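Protelomerase (Agrobacterium tumefaciens, PDB 4F43) generates and protects the hairpin ends of a linear chromosome, acting as a telomere resolvase on DNA. Local coordinates at residues A[55-58]-A[59-62]; A[243-246]-A[247-251]. The protein carries 1 engineered substitution. One frame throughout, in Å; residues are numbered along the deposited sequence.

Overall arrangement
Two helix ends, one early and one late in the chain, share the same device: near each, a hydrophobic residue is the centre of an inverse gamma turn. Interaction 1 comes first, at the end of helix 46-59, ahead of helix 65-82. Interaction 2 follows far downstream near the end of helix 230-248, within the telomere resolvase catalytic domain. Their centres are 38 Å apart and their nearest atoms about 24 Å apart, so they do not touch. Each nevertheless approaches the bound hairpin DNA, to about 6 and 5 Å at the nearest atoms respectively. The chain is one piece of a longer protein, and the two turns probably serve separate parts of its DNA-embracing structure.

Interaction 1: A[55-58]-A[59-62]; sequences AEIA and IMNG
Where Ile57 and Met60 meet, helix 46-59 gives way to an inverse gamma turn centred on Met60, and the stop has a packed side and an open one. On the packed side, Ile57 CD1 lies 3.7 Å from Met60 CE, the two chains meeting at a slant. Met60 CG sits between its own backbone N and carbonyl carbon (chi1 42°), and the chain beyond is fully extended, which carries the methyl group back to the helix. Tyr71 and Tyr75 of helix 65-82 also pack on Met60, while buried Glu56 is held through OE1 by a salt bridge to Arg32 and a hydrogen bond with Tyr75. The last regular turn is closed by Ile59 N, which donates to Ala55 O at 2.9 Å and only weakly to Glu56 O at 3.4 Å. Ile59, though exposed and touched by Arg32 of helix 28-40, lays CG1 3.2 Å from Ala55 O, that branch standing anti to the carbonyl carbon (chi1 -58°). On the solvent side, contact is sparse at exposed Ala55, Ala58 and Asn61. The turn itself is drawn together by Asn61 N bonding to Ile59 O, and Asn61 CB rests 3.4 Å from Ala58 O.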
loop_
_atom_site.group_PDB
_atom_site.type_symbol
_atom_site.label_atom_id
_atom_site.label_comp_id
_atom_site.label_asym_id
_atom_site.label_seq_id
_atom_site.Cartn_x
_atom_site.Cartn_y
_atom_site.Cartn_z
ATOM N N ALA A 55 20.469 -23.541 -5.967
ATOM C CA ALA A 55 19.618 -24.090 -7.016
ATOM C C ALA A 55 18.334 -23.275 -7.141
ATOM O O ALA A 55 17.936 -22.881 -8.243
ATOM C CB ALA A 55 19.300 -25.551 -6.734
ATOM N N GLU A 56 17.699 -23.013 -5.999
ATOM C CA GLU A 56 16.449 -22.260 -5.969
ATOM C C GLU A 56 16.620 -20.866 -6.571
ATOM O O GLU A 56 15.732 -20.364 -7.260
ATOM C CB GLU A 56 15.918 -22.156 -4.538
ATOM C CG GLU A 56 14.403 -22.143 -4.447
ATOM C CD GLU A 56 13.788 -23.457 -4.888
ATOM O OE1 GLU A 56 12.651 -23.441 -5.404
ATOM O OE2 GLU A 56 14.440 -24.509 -4.712
ATOM N N ILE A 57 17.766 -20.247 -6.305
ATOM C CA ILE A 57 18.106 -18.958 -6.896
ATOM C C ILE A 57 18.346 -19.115 -8.393
ATOM O O ILE A 57 17.909 -18.288 -9.196
ATOM C CB ILE A 57 19.354 -18.340 -6.225
ATOM C CG1 ILE A 57 18.969 -17.663 -4.912
ATOM C CG2 ILE A 57 20.023 -17.328 -7.143
ATOM C CD1 ILE A 57 18.052 -16.471 -5.091
ATOM N N ALA A 58 19.028 -20.196 -8.759
ATOM C CA ALA A 58 19.322 -20.486 -10.157
ATOM C C ALA A 58 18.045 -20.647 -10.976
ATOM O O ALA A 58 18.043 -20.399 -12.182
ATOM C CB ALA A 58 20.192 -21.730 -10.274
ATOM N N ILE A 59 16.966 -21.065 -10.318
ATOM C CA ILE A 59 15.669 -21.185 -10.984
ATOM C C ILE A 59 15.196 -19.850 -11.559
ATOM O O ILE A 59 15.230 -19.643 -12.772
ATOM C CB ILE A 59 14.586 -21.736 -10.034
ATOM C CG1 ILE A 59 15.001 -23.100 -9.485
ATOM C CG2 ILE A 59 13.250 -21.843 -10.755
ATOM C CD1 ILE A 59 15.205 -24.149 -10.553
ATOM N N MET A 60 14.759 -18.948 -10.684
ATOM C CA MET A 60 14.261 -17.639 -11.099
ATOM C C MET A 60 15.386 -16.742 -11.612
ATOM O O MET A 60 15.729 -15.739 -10.985
ATOM C CB MET A 60 13.525 -16.964 -9.939
ATOM C CG MET A 60 14.224 -17.109 -8.595
ATOM S SD MET A 60 13.327 -16.327 -7.242
ATOM C CE MET A 60 14.412 -16.690 -5.866
ATOM N N ASN A 61 15.947 -17.100 -12.761
ATOM C CA ASN A 61 17.122 -16.411 -13.285
ATOM C C ASN A 61 16.803 -15.340 -14.325
ATOM O O ASN A 61 17.275 -14.208 -14.223
ATOM C CB ASN A 61 18.114 -17.423 -13.865
ATOM C CG ASN A 61 19.415 -16.779 -14.297
ATOM O OD1 ASN A 61 19.584 -16.413 -15.459
ATOM N ND2 ASN A 61 20.342 -16.633 -13.358
ATOM N N GLY A 62 16.007 -15.701 -15.325
ATOM C CA GLY A 62 15.679 -14.787 -16.404
ATOM C C GLY A 62 14.457 -13.937 -16.117
ATOM O O GLY A 62 13.580 -13.788 -16.966
#

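Interaction 2: A[243-246]-A[247-251]; sequences DTVF and NLFED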
loop_
_atom_site.group_PDB
_atom_site.type_symbol
_atom_site.label_atom_id
_atom_site.label_comp_id
_atom_site.label_asym_id
_atom_site.label_seq_id
_atom_site.Cartn_x
_atom_site.Cartn_y
_atom_site.Cartn_z
ATOM N N ASP A 243 -10.392 -1.658 -12.532
ATOM C CA ASP A 243 -11.201 -1.338 -13.708
ATOM C C ASP A 243 -12.268 -0.281 -13.434
ATOM O O ASP A 243 -12.645 0.476 -14.332
ATOM C CB ASP A 243 -11.828 -2.600 -14.301
ATOM C CG ASP A 243 -10.977 -3.207 -15.398
ATOM O OD1 ASP A 243 -10.082 -4.018 -15.080
ATOM O OD2 ASP A 243 -11.200 -2.869 -16.580
ATOM N N THR A 244 -12.756 -0.231 -12.199
ATOM C CA THR A 244 -13.714 0.801 -11.819
ATOM C C THR A 244 -13.031 2.168 -11.811
ATOM O O THR A 244 -13.603 3.159 -12.269
ATOM C CB THR A 244 -14.362 0.511 -10.457
ATOM O OG1 THR A 244 -14.947 -0.797 -10.472
ATOM C CG2 THR A 244 -15.441 1.541 -10.160
ATOM N N VAL A 245 -11.800 2.209 -11.304
ATOM C CA VAL A 245 -10.994 3.426 -11.364
ATOM C C VAL A 245 -10.660 3.764 -12.819
ATOM O O VAL A 245 -10.646 4.933 -13.211
ATOM C CB VAL A 245 -9.704 3.299 -10.521
ATOM C CG1 VAL A 245 -8.722 4.410 -10.858
ATOM C CG2 VAL A 245 -10.038 3.321 -9.039
ATOM N N PHE A 246 -10.408 2.724 -13.612
ATOM C CA PHE A 246 -10.158 2.866 -15.043
ATOM C C PHE A 246 -11.304 3.611 -15.713
ATOM O O PHE A 246 -11.088 4.566 -16.458
ATOM C CB PHE A 246 -10.019 1.487 -15.692
ATOM C CG PHE A 246 -8.620 1.143 -16.121
ATOM C CD1 PHE A 246 -8.194 1.404 -17.411
ATOM C CD2 PHE A 246 -7.738 0.538 -15.242
ATOM C CE1 PHE A 246 -6.913 1.081 -17.813
ATOM C CE2 PHE A 246 -6.455 0.213 -15.637
ATOM C CZ PHE A 246 -6.043 0.485 -16.925
ATOM N N ASN A 247 -12.527 3.169 -15.433
ATOM C CA ASN A 247 -13.712 3.713 -16.087
ATOM C C ASN A 247 -14.182 5.057 -15.534
ATOM O O ASN A 247 -14.693 5.893 -16.281
ATOM C CB ASN A 247 -14.859 2.702 -16.033
ATOM C CG ASN A 247 -14.537 1.420 -16.776
ATOM O OD1 ASN A 247 -13.812 1.430 -17.771
ATOM N ND2 ASN A 247 -15.077 0.307 -16.292
ATOM N N LEU A 248 -14.014 5.262 -14.230
ATOM C CA LEU A 248 -14.478 6.487 -13.581
ATOM C C LEU A 248 -13.822 7.748 -14.139
ATOM O O LEU A 248 -14.428 8.479 -14.923
ATOM C CB LEU A 248 -14.259 6.414 -12.067
ATOM C CG LEU A 248 -15.381 5.777 -11.245
ATOM C CD1 LEU A 248 -15.046 5.824 -9.764
ATOM C CD2 LEU A 248 -16.700 6.478 -11.522
ATOM N N PHE A 249 -12.583 7.995 -13.730
ATOM C CA PHE A 249 -11.868 9.199 -14.134
ATOM C C PHE A 249 -11.216 9.016 -15.502
ATOM O O PHE A 249 -10.023 9.271 -15.670
ATOM C CB PHE A 249 -10.808 9.556 -13.092
ATOM C CG PHE A 249 -11.221 9.247 -11.680
ATOM C CD1 PHE A 249 -12.005 10.135 -10.963
ATOM C CD2 PHE A 249 -10.824 8.068 -11.069
ATOM C CE1 PHE A 249 -12.386 9.851 -9.664
ATOM C CE2 PHE A 249 -11.201 7.778 -9.772
ATOM C CZ PHE A 249 -11.982 8.671 -9.068
ATOM N N GLU A 250 -12.009 8.579 -16.475
ATOM C CA GLU A 250 -11.510 8.264 -17.810
ATOM C C GLU A 250 -10.960 9.478 -18.558
ATOM O O GLU A 250 -9.812 9.473 -19.003
ATOM C CB GLU A 250 -12.612 7.603 -18.641
ATOM C CG GLU A 250 -12.266 7.447 -20.111
ATOM C CD GLU A 250 -12.096 6.000 -20.521
ATOM O OE1 GLU A 250 -12.756 5.128 -19.916
ATOM O OE2 GLU A 250 -11.299 5.734 -21.445
ATOM N N ASP A 251 -11.784 10.512 -18.694
ATOM C CA ASP A 251 -11.424 11.669 -19.508
ATOM C C ASP A 251 -11.120 12.925 -18.694
ATOM O O ASP A 251 -11.032 14.019 -19.249
ATOM C CB ASP A 251 -12.524 11.964 -20.533
ATOM C CG ASP A 251 -12.565 10.944 -21.654
ATOM O OD1 ASP A 251 -11.495 10.635 -22.219
ATOM O OD2 ASP A 251 -13.667 10.442 -21.964
#
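Val245 and Phe249, four residues apart, set the inner side of this helix end: the valine's CG1 approaches the ring at CD2, 4.2 Å away. Phe249 CG stands anti to its carbonyl carbon (chi1 -35°), which brings the ring back toward the preceding turn. One ring face is overlain near its rim by Leu248 CB, 3.9 Å above the plane. Val127, Ile130 and Cys131 of helix 124-134 also touch this buried ring, whereas Val245 packs on Pro259 and Pro261. Phe249 is the centre of an inverse gamma turn near the end of helix 230-248, in the catalytic domain; a weak bond from Glu250 N to Leu248 O spans that turn. Before it, helical bonding is regular: Leu248 N donates to Thr244 O at 2.9 Å with an N-H...O angle of 151°, and Asn247 N reaches Asp243 O at the same length. Leu248 folds over the first of these acceptors, its CG 3.3 Å from Thr244 O, and continues with Thr244 onto Ile145 of helix 140-151. The Thr244 hydroxyl pairs with Leu240 O. On another side of the helix, the Phe246 ring leads away from the following turn and touches Leu258.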